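Local coordinates for KLLA0F20702p (Kluyveromyces lactis, PDB 5Y5A), which is an Est1 telomerase subunit that probably helps bring telomerase to chromosome ends by binding Cdc13, this chain carrying its Est1 family region and DNA/RNA-binding domain, both TPR-like, at residues A[143-151]-A[172-181]; A[479-489]-A[514-522]. All coordinates share one frame; numbering follows the deposited sequence.

Contact 1. Residues A[143-151]-A[172-181]; sequences ANYNLTALI and NVLKPEDSFS
F180 turns the edge of its ring into one face of the Y145 ring in a T-shaped stack, with centroids 4.9 Å apart and planes at 77°. The touching edge is CE2 and CZ of F180; its CZ lies 3.4 Å from CZ of Y145. The opposite face of the tyrosine is covered near its rim by CB of N144. With CG anti to the carbonyl carbon (chi1 -49°), Y145 lays its ring across the F180 edge, and its OH hydrogen-bonds to the carbonyl oxygen of L53. Replacing the tyrosine by an alanine is likely to leave the F180 edge without the ring face it meets, and the L53 carbonyl oxygen without this hydroxyl. Beside the stack, CD1 of L174 meets both CB of Y145 and CD2 of L147, each at 3.8 Å.

Two backbone bonds form a single beta bridge at N146 and V173, where the chain leaving helix 113-144 meets the chain leading into helix 179-206. N146 N donates to N172 O almost straight (2.8 Å, 172°), and L174 N returns a bond to N146 O in the carbonyl plane. The N146 side chain closes an Asx turn: its OD1 accepts from T148 N and T148 OG1, both from the same face of the amide. Farther along, CD1 of L150 sits 3.4 Å from L174 O, while its CD2 packs on S181 CB and P176 CA. S181 OG donates to K175 O (2.7 Å), tying the first turn of helix 179-206 to the preceding loop; L150 also packs on an apolar side chain of the bound peptide.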
loop_
_atom_site.group_PDB
_atom_site.type_symbol
_atom_site.label_atom_id
_atom_site.label_comp_id
_atom_site.label_asym_id
_atom_site.label_seq_id
_atom_site.Cartn_x
_atom_site.Cartn_y
_atom_site.Cartn_z
ATOM N N ALA A 143 2.926 10.302 -26.907
ATOM C CA ALA A 143 2.785 10.782 -28.281
ATOM C C ALA A 143 3.537 9.900 -29.273
ATOM O O ALA A 143 3.137 9.774 -30.432
ATOM C CB ALA A 143 3.263 12.221 -28.395
ATOM N N ASN A 144 4.630 9.298 -28.817
ATOM C CA ASN A 144 5.456 8.451 -29.675
ATOM C C ASN A 144 5.068 6.974 -29.655
ATOM O O ASN A 144 5.087 6.304 -30.687
ATOM C CB ASN A 144 6.928 8.576 -29.280
ATOM C CG ASN A 144 7.590 9.800 -29.867
ATOM O OD1 ASN A 144 8.219 9.731 -30.925
ATOM N ND2 ASN A 144 7.458 10.929 -29.182
ATOM N N TYR A 145 4.720 6.463 -28.478
ATOM C CA TYR A 145 4.577 5.023 -28.317
ATOM C C TYR A 145 3.214 4.605 -27.766
ATOM O O TYR A 145 2.610 5.314 -26.957
ATOM C CB TYR A 145 5.697 4.498 -27.412
ATOM C CG TYR A 145 7.078 4.984 -27.817
ATOM C CD1 TYR A 145 7.695 4.503 -28.966
ATOM C CD2 TYR A 145 7.762 5.926 -27.053
ATOM C CE1 TYR A 145 8.952 4.944 -29.342
ATOM C CE2 TYR A 145 9.022 6.371 -27.422
ATOM C CZ TYR A 145 9.610 5.876 -28.566
ATOM O OH TYR A 145 10.860 6.309 -28.943
ATOM N N ASN A 146 2.736 3.451 -28.225
ATOM C CA ASN A 146 1.501 2.857 -27.718
ATOM C C ASN A 146 1.810 1.942 -26.535
ATOM O O ASN A 146 2.559 0.973 -26.665
ATOM C CB ASN A 146 0.780 2.086 -28.829
ATOM C CG ASN A 146 -0.666 1.771 -28.486
ATOM O OD1 ASN A 146 -1.024 1.623 -27.318
ATOM N ND2 ASN A 146 -1.504 1.668 -29.509
ATOM N N LEU A 147 1.236 2.249 -25.379
ATOM C CA LEU A 147 1.585 1.523 -24.165
ATOM C C LEU A 147 0.532 0.496 -23.766
ATOM O O LEU A 147 0.559 -0.017 -22.647
ATOM C CB LEU A 147 1.802 2.507 -23.013
ATOM C CG LEU A 147 2.781 3.652 -23.271
ATOM C CD1 LEU A 147 3.016 4.443 -21.999
ATOM C CD2 LEU A 147 4.086 3.111 -23.814
ATOM N N THR A 148 -0.386 0.187 -24.675
ATOM C CA THR A 148 -1.541 -0.642 -24.332
ATOM C C THR A 148 -1.187 -2.097 -24.028
ATOM O O THR A 148 -2.007 -2.834 -23.479
ATOM C CB THR A 148 -2.596 -0.622 -25.454
ATOM O OG1 THR A 148 -1.946 -0.724 -26.726
ATOM C CG2 THR A 148 -3.397 0.666 -25.404
ATOM N N ALA A 149 0.025 -2.512 -24.376
ATOM C CA ALA A 149 0.460 -3.871 -24.074
ATOM C C ALA A 149 0.973 -3.982 -22.642
ATOM O O ALA A 149 1.180 -5.083 -22.133
ATOM C CB ALA A 149 1.531 -4.317 -25.054
ATOM N N LEU A 150 1.164 -2.839 -21.990
ATOM C CA LEU A 150 1.780 -2.812 -20.668
ATOM C C LEU A 150 0.949 -2.036 -19.655
ATOM O O LEU A 150 1.043 -2.262 -18.452
ATOM C CB LEU A 150 3.180 -2.197 -20.751
ATOM C CG LEU A 150 4.147 -2.759 -21.796
ATOM C CD1 LEU A 150 4.040 -2.008 -23.118
ATOM C CD2 LEU A 150 5.568 -2.727 -21.264
ATOM N N ILE A 151 0.130 -1.125 -20.162
ATOM C CA ILE A 151 -0.577 -0.150 -19.344
ATOM C C ILE A 151 -2.082 -0.273 -19.589
ATOM O O ILE A 151 -2.497 -0.605 -20.698
ATOM C CB ILE A 151 -0.061 1.280 -19.677
ATOM C CG1 ILE A 151 1.390 1.424 -19.233
ATOM C CG2 ILE A 151 -0.879 2.354 -19.025
ATOM C CD1 ILE A 151 1.642 0.912 -17.845
ATOM N N ASN A 172 4.708 1.382 -33.573
ATOM C CA ASN A 172 4.600 2.299 -32.442
ATOM C C ASN A 172 4.181 1.586 -31.162
ATOM O O ASN A 172 4.319 2.132 -30.068
ATOM C CB ASN A 172 3.607 3.423 -32.752
ATOM C CG ASN A 172 4.202 4.509 -33.629
ATOM O OD1 ASN A 172 5.275 4.338 -34.210
ATOM N ND2 ASN A 172 3.503 5.633 -33.734
ATOM N N VAL A 173 3.667 0.368 -31.303
ATOM C CA VAL A 173 3.194 -0.399 -30.156
ATOM C C VAL A 173 4.334 -1.153 -29.481
ATOM O O VAL A 173 4.928 -2.059 -30.065
ATOM C CB VAL A 173 2.099 -1.402 -30.557
ATOM C CG1 VAL A 173 1.548 -2.101 -29.322
ATOM C CG2 VAL A 173 0.990 -0.693 -31.312
ATOM N N LEU A 174 4.628 -0.774 -28.242
ATOM C CA LEU A 174 5.726 -1.371 -27.497
ATOM C C LEU A 174 5.387 -2.772 -27.000
ATOM O O LEU A 174 4.364 -2.978 -26.343
ATOM C CB LEU A 174 6.110 -0.480 -26.317
ATOM C CG LEU A 174 6.774 0.849 -26.678
ATOM C CD1 LEU A 174 7.137 1.617 -25.422
ATOM C CD2 LEU A 174 8.004 0.610 -27.540
ATOM N N LYS A 175 6.255 -3.729 -27.314
ATOM C CA LYS A 175 6.086 -5.098 -26.847
ATOM C C LYS A 175 6.440 -5.187 -25.368
ATOM O O LYS A 175 7.392 -4.558 -24.916
ATOM C CB LYS A 175 6.942 -6.057 -27.675
ATOM C CG LYS A 175 6.581 -6.056 -29.156
ATOM C CD LYS A 175 7.281 -7.171 -29.915
ATOM C CE LYS A 175 6.797 -7.232 -31.357
ATOM N NZ LYS A 175 7.381 -8.381 -32.101
ATOM N N PRO A 176 5.670 -5.975 -24.607
ATOM C CA PRO A 176 5.759 -5.981 -23.142
ATOM C C PRO A 176 7.075 -6.501 -22.569
ATOM O O PRO A 176 7.222 -6.527 -21.347
ATOM C CB PRO A 176 4.571 -6.860 -22.730
ATOM C CG PRO A 176 4.312 -7.720 -23.903
ATOM C CD PRO A 176 4.608 -6.870 -25.096
ATOM N N GLU A 177 8.021 -6.890 -23.414
ATOM C CA GLU A 177 9.218 -7.546 -22.907
ATOM C C GLU A 177 10.540 -6.863 -23.259
ATOM O O GLU A 177 11.577 -7.193 -22.682
ATOM C CB GLU A 177 9.237 -8.969 -23.471
ATOM C CG GLU A 177 8.007 -9.775 -23.057
ATOM C CD GLU A 177 8.056 -11.223 -23.497
ATOM O OE1 GLU A 177 8.631 -11.506 -24.572
ATOM O OE2 GLU A 177 7.517 -12.078 -22.762
ATOM N N ASP A 178 10.499 -5.909 -24.186
ATOM C CA ASP A 178 11.679 -5.117 -24.539
ATOM C C ASP A 178 12.197 -4.344 -23.321
ATOM O O ASP A 178 11.432 -4.006 -22.419
ATOM C CB ASP A 178 11.349 -4.126 -25.665
ATOM C CG ASP A 178 11.147 -4.801 -27.009
ATOM O OD1 ASP A 178 11.604 -5.953 -27.174
ATOM O OD2 ASP A 178 10.541 -4.174 -27.905
ATOM N N SER A 179 13.499 -4.071 -23.300
ATOM C CA SER A 179 14.081 -3.204 -22.284
ATOM C C SER A 179 13.505 -1.796 -22.393
ATOM O O SER A 179 13.175 -1.171 -21.387
ATOM C CB SER A 179 15.604 -3.152 -22.415
ATOM O OG SER A 179 16.203 -4.341 -21.936
ATOM N N PHE A 180 13.381 -1.309 -23.626
ATOM C CA PHE A 180 12.891 0.041 -23.886
ATOM C C PHE A 180 11.470 0.262 -23.378
ATOM O O PHE A 180 11.144 1.343 -22.885
ATOM C CB PHE A 180 12.953 0.347 -25.382
ATOM C CG PHE A 180 12.484 1.727 -25.735
ATOM C CD1 PHE A 180 13.268 2.830 -25.453
ATOM C CD2 PHE A 180 11.263 1.920 -26.360
ATOM C CE1 PHE A 180 12.844 4.102 -25.782
ATOM C CE2 PHE A 180 10.835 3.191 -26.695
ATOM C CZ PHE A 180 11.628 4.284 -26.403
ATOM N N SER A 181 10.629 -0.761 -23.505
ATOM C CA SER A 181 9.250 -0.680 -23.035
ATOM C C SER A 181 9.204 -0.484 -21.528
ATOM O O SER A 181 8.392 0.285 -21.019
ATOM C CB SER A 181 8.471 -1.934 -23.428
ATOM O OG SER A 181 8.448 -2.085 -24.838
#

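Contact 2. Residues A[479-489]-A[514-522]; sequences DYFYEEDIMLK and DRLVGKSKN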
loop_
_atom_site.group_PDB
_atom_site.type_symbol
_atom_site.label_atom_id
_atom_site.label_comp_id
_atom_site.label_asym_id
_atom_site.label_seq_id
_atom_site.Cartn_x
_atom_site.Cartn_y
_atom_site.Cartn_z
ATOM N N ASP A 479 -11.324 -14.694 -15.371
ATOM C CA ASP A 479 -10.878 -13.967 -16.552
ATOM C C ASP A 479 -10.220 -12.631 -16.236
ATOM O O ASP A 479 -9.655 -11.992 -17.128
ATOM C CB ASP A 479 -12.054 -13.757 -17.503
ATOM C CG ASP A 479 -12.530 -15.055 -18.120
ATOM O OD1 ASP A 479 -11.705 -15.986 -18.233
ATOM O OD2 ASP A 479 -13.721 -15.150 -18.483
ATOM N N TYR A 480 -10.269 -12.222 -14.970
ATOM C CA TYR A 480 -9.710 -10.936 -14.573
ATOM C C TYR A 480 -9.473 -10.846 -13.071
ATOM O O TYR A 480 -9.968 -11.672 -12.300
ATOM C CB TYR A 480 -10.628 -9.791 -15.029
ATOM C CG TYR A 480 -12.032 -9.822 -14.450
ATOM C CD1 TYR A 480 -12.325 -9.175 -13.253
ATOM C CD2 TYR A 480 -13.069 -10.482 -15.108
ATOM C CE1 TYR A 480 -13.600 -9.191 -12.723
ATOM C CE2 TYR A 480 -14.352 -10.504 -14.579
ATOM C CZ TYR A 480 -14.611 -9.856 -13.387
ATOM O OH TYR A 480 -15.884 -9.870 -12.854
ATOM N N PHE A 481 -8.708 -9.835 -12.665
ATOM C CA PHE A 481 -8.400 -9.608 -11.255
ATOM C C PHE A 481 -9.572 -8.966 -10.517
ATOM O O PHE A 481 -10.305 -8.157 -11.088
ATOM C CB PHE A 481 -7.159 -8.720 -11.112
ATOM C CG PHE A 481 -5.863 -9.479 -11.053
ATOM C CD1 PHE A 481 -5.817 -10.833 -11.352
ATOM C CD2 PHE A 481 -4.692 -8.837 -10.680
ATOM C CE1 PHE A 481 -4.628 -11.525 -11.293
ATOM C CE2 PHE A 481 -3.494 -9.526 -10.622
ATOM C CZ PHE A 481 -3.463 -10.873 -10.926
ATOM N N TYR A 482 -9.741 -9.332 -9.247
ATOM C CA TYR A 482 -10.765 -8.729 -8.400
ATOM C C TYR A 482 -10.166 -7.573 -7.588
ATOM O O TYR A 482 -8.949 -7.352 -7.620
ATOM C CB TYR A 482 -11.391 -9.779 -7.474
ATOM C CG TYR A 482 -12.062 -10.924 -8.208
ATOM C CD1 TYR A 482 -12.586 -10.748 -9.482
ATOM C CD2 TYR A 482 -12.160 -12.184 -7.632
ATOM C CE1 TYR A 482 -13.189 -11.793 -10.159
ATOM C CE2 TYR A 482 -12.769 -13.236 -8.303
ATOM C CZ TYR A 482 -13.278 -13.031 -9.565
ATOM O OH TYR A 482 -13.874 -14.069 -10.237
ATOM N N GLU A 483 -11.016 -6.842 -6.865
ATOM C CA GLU A 483 -10.585 -5.645 -6.143
ATOM C C GLU A 483 -9.400 -5.934 -5.239
ATOM O O GLU A 483 -8.405 -5.206 -5.260
ATOM C CB GLU A 483 -11.730 -5.053 -5.306
ATOM C CG GLU A 483 -12.842 -4.375 -6.110
ATOM C CD GLU A 483 -14.033 -5.291 -6.372
ATOM O OE1 GLU A 483 -13.837 -6.524 -6.497
ATOM O OE2 GLU A 483 -15.168 -4.771 -6.451
ATOM N N GLU A 484 -9.503 -7.002 -4.453
ATOM C CA GLU A 484 -8.448 -7.331 -3.502
ATOM C C GLU A 484 -7.162 -7.758 -4.224
ATOM O O GLU A 484 -6.066 -7.525 -3.717
ATOM C CB GLU A 484 -8.910 -8.418 -2.518
ATOM C CG GLU A 484 -9.220 -9.787 -3.136
ATOM C CD GLU A 484 -10.679 -9.952 -3.528
ATOM O OE1 GLU A 484 -11.197 -11.085 -3.405
ATOM O OE2 GLU A 484 -11.305 -8.949 -3.950
ATOM N N ASP A 485 -7.288 -8.361 -5.404
ATOM C CA ASP A 485 -6.110 -8.715 -6.194
ATOM C C ASP A 485 -5.369 -7.447 -6.599
ATOM O O ASP A 485 -4.159 -7.320 -6.403
ATOM C CB ASP A 485 -6.487 -9.514 -7.453
ATOM C CG ASP A 485 -7.196 -10.822 -7.141
ATOM O OD1 ASP A 485 -6.521 -11.806 -6.793
ATOM O OD2 ASP A 485 -8.432 -10.870 -7.266
ATOM N N ILE A 486 -6.117 -6.515 -7.174
ATOM C CA ILE A 486 -5.559 -5.259 -7.640
ATOM C C ILE A 486 -4.852 -4.502 -6.517
ATOM O O ILE A 486 -3.747 -3.987 -6.707
ATOM C CB ILE A 486 -6.648 -4.363 -8.244
ATOM C CG1 ILE A 486 -7.349 -5.084 -9.397
ATOM C CG2 ILE A 486 -6.050 -3.046 -8.727
ATOM C CD1 ILE A 486 -8.591 -4.370 -9.898
ATOM N N MET A 487 -5.486 -4.450 -5.350
ATOM C CA MET A 487 -4.936 -3.701 -4.223
ATOM C C MET A 487 -3.590 -4.252 -3.766
ATOM O O MET A 487 -2.709 -3.492 -3.370
ATOM C CB MET A 487 -5.925 -3.693 -3.053
ATOM C CG MET A 487 -7.223 -2.963 -3.390
ATOM S SD MET A 487 -8.566 -3.268 -2.226
ATOM C CE MET A 487 -7.966 -2.359 -0.804
ATOM N N LEU A 488 -3.427 -5.568 -3.847
ATOM C CA LEU A 488 -2.250 -6.230 -3.289
ATOM C C LEU A 488 -1.180 -6.647 -4.315
ATOM O O LEU A 488 -0.269 -7.425 -3.987
ATOM C CB LEU A 488 -2.702 -7.458 -2.494
ATOM C CG LEU A 488 -3.526 -7.129 -1.242
ATOM C CD1 LEU A 488 -3.832 -8.389 -0.442
ATOM C CD2 LEU A 488 -2.776 -6.138 -0.386
ATOM N N LYS A 489 -1.284 -6.156 -5.549
ATOM C CA LYS A 489 -0.273 -6.482 -6.558
ATOM C C LYS A 489 1.108 -6.058 -6.056
ATOM O O LYS A 489 1.263 -4.945 -5.569
ATOM C CB LYS A 489 -0.594 -5.810 -7.896
ATOM C CG LYS A 489 -1.844 -6.353 -8.553
ATOM C CD LYS A 489 -2.336 -5.479 -9.691
ATOM C CE LYS A 489 -1.519 -5.688 -10.951
ATOM N NZ LYS A 489 -2.220 -5.114 -12.138
ATOM N N ASP A 514 -5.555 -4.579 -18.958
ATOM C CA ASP A 514 -6.876 -4.223 -18.454
ATOM C C ASP A 514 -7.428 -5.317 -17.539
ATOM O O ASP A 514 -8.069 -5.014 -16.530
ATOM C CB ASP A 514 -7.842 -3.943 -19.608
ATOM C CG ASP A 514 -7.706 -2.526 -20.150
ATOM O OD1 ASP A 514 -7.057 -1.688 -19.488
ATOM O OD2 ASP A 514 -8.258 -2.243 -21.234
ATOM N N ARG A 515 -7.169 -6.580 -17.882
ATOM C CA ARG A 515 -7.624 -7.708 -17.062
ATOM C C ARG A 515 -7.073 -7.637 -15.660
ATOM O O ARG A 515 -7.758 -7.979 -14.693
ATOM C CB ARG A 515 -7.209 -9.049 -17.668
ATOM C CG ARG A 515 -7.828 -9.346 -18.988
ATOM C CD ARG A 515 -7.580 -10.783 -19.385
ATOM N NE ARG A 515 -8.240 -11.066 -20.646
ATOM C CZ ARG A 515 -9.539 -11.304 -20.757
ATOM N NH1 ARG A 515 -10.306 -11.296 -19.674
ATOM N NH2 ARG A 515 -10.068 -11.557 -21.948
ATOM N N LEU A 516 -5.819 -7.207 -15.564
ATOM C CA LEU A 516 -5.116 -7.179 -14.287
ATOM C C LEU A 516 -5.427 -5.902 -13.500
ATOM O O LEU A 516 -4.865 -5.680 -12.436
ATOM C CB LEU A 516 -3.607 -7.329 -14.507
ATOM C CG LEU A 516 -3.169 -8.628 -15.209
ATOM C CD1 LEU A 516 -1.650 -8.739 -15.316
ATOM C CD2 LEU A 516 -3.741 -9.850 -14.509
ATOM N N VAL A 517 -6.319 -5.068 -14.026
ATOM C CA VAL A 517 -6.863 -3.954 -13.247
ATOM C C VAL A 517 -8.387 -3.996 -13.246
ATOM O O VAL A 517 -9.041 -2.966 -13.141
ATOM C CB VAL A 517 -6.398 -2.569 -13.769
ATOM C CG1 VAL A 517 -4.919 -2.345 -13.461
ATOM C CG2 VAL A 517 -6.696 -2.408 -15.259
ATOM N N GLY A 518 -8.939 -5.200 -13.373
ATOM C CA GLY A 518 -10.366 -5.425 -13.235
ATOM C C GLY A 518 -11.232 -5.097 -14.438
ATOM O O GLY A 518 -12.455 -5.213 -14.364
ATOM N N LYS A 519 -10.616 -4.697 -15.547
ATOM C CA LYS A 519 -11.378 -4.291 -16.724
ATOM C C LYS A 519 -11.339 -5.331 -17.841
ATOM O O LYS A 519 -10.271 -5.748 -18.282
ATOM C CB LYS A 519 -10.874 -2.937 -17.234
ATOM C CG LYS A 519 -11.244 -1.794 -16.300
ATOM C CD LYS A 519 -10.527 -0.492 -16.612
ATOM C CE LYS A 519 -10.867 0.548 -15.545
ATOM N NZ LYS A 519 -10.013 1.768 -15.587
ATOM N N SER A 520 -12.519 -5.751 -18.287
ATOM C CA SER A 520 -12.626 -6.713 -19.378
ATOM C C SER A 520 -14.029 -6.709 -19.975
ATOM O O SER A 520 -14.958 -6.138 -19.404
ATOM C CB SER A 520 -12.270 -8.125 -18.899
ATOM O OG SER A 520 -13.391 -8.763 -18.311
ATOM N N LYS A 521 -14.170 -7.352 -21.128
ATOM C CA LYS A 521 -15.469 -7.498 -21.772
ATOM C C LYS A 521 -16.350 -8.435 -20.958
ATOM O O LYS A 521 -17.569 -8.271 -20.892
ATOM C CB LYS A 521 -15.305 -8.030 -23.194
ATOM C CG LYS A 521 -14.232 -7.323 -24.007
ATOM C CD LYS A 521 -14.148 -7.892 -25.421
ATOM C CE LYS A 521 -13.051 -7.214 -26.228
ATOM N NZ LYS A 521 -12.996 -7.707 -27.635
ATOM N N ASN A 522 -15.718 -9.427 -20.342
ATOM C CA ASN A 522 -16.419 -10.345 -19.461
ATOM C C ASN A 522 -16.328 -9.896 -18.013
ATOM O O ASN A 522 -15.510 -10.402 -17.250
ATOM C CB ASN A 522 -15.860 -11.762 -19.601
ATOM C CG ASN A 522 -16.442 -12.722 -18.576
ATOM O OD1 ASN A 522 -15.752 -13.160 -17.651
ATOM N ND2 ASN A 522 -17.720 -13.052 -18.734
#
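K489 and L516 are brought together by a lysine chain that bends at chi3 (78°), delivering NZ to the L516 carbonyl oxygen at 2.7 Å from well above the carbonyl plane. R515 instead runs extended from CG to NE, and its NH1 arrives at D479 O, donating to it over 2.7 Å. This bond is bent, and the oxygen is tilted out of the guanidinium plane; NE of R515 is held separately by D510 O.

Between these two side-chain bonds, F481 N donates to R515 O at 2.9 Å and nearly straight (175°). The same oxygen takes G518 N from the opposite face of its plane, because the helix 512-515 ends here in a Schellman motif: K519 N bonds to D514 O, and G518 is the C-prime residue. A CB placed on G518 would fall only 3.1 Å from CD1 of I486, a tight fit, and its positive phi also suits glycine. CD2 of L516 stands over the centre of the F481 ring, 3.6 Å from its centroid and 9° off the normal, a CH-pi contact. S520 OG approaches CD2 of the Y480 ring obliquely, at 3.6 Å, and Y480 OH hydrogen-bonds to E529 OE2 on helix 526-546.

K489, F481 and L516 also touch the bound peptide, K489 through a cation-pi contact with an aromatic side chain. Two cationic groups thus bond to main-chain oxygens, D479 O and L516 O, rather than to carboxylates across this contact, and the L516 carbonyl would probably help stabilise the ammonium that faces the peptide's aromatic ring.

Contact 1 closes before contact 2 opens along the chain, and their centres lie 20 Å apart, with nearest atoms about 5 Å apart and no touch between them. Contact 1 joins the end of helix 113-144 to the start of helix 179-206, in the N-terminal Est1 region. Contact 2 brings together the loops flanking the short helices 483-487 and 512-515, with I486 and R515 as their helical participants, its first segment in the DNA/RNA-binding region. Residues just past contact 1 also reach contact 2: D154 makes a salt bridge with K519, and S153 hydrogen-bonds to D514. Both contacts touch the bound peptide, probably Cdc13, consistent with regions distant in sequence sharing one surface used in recruitment.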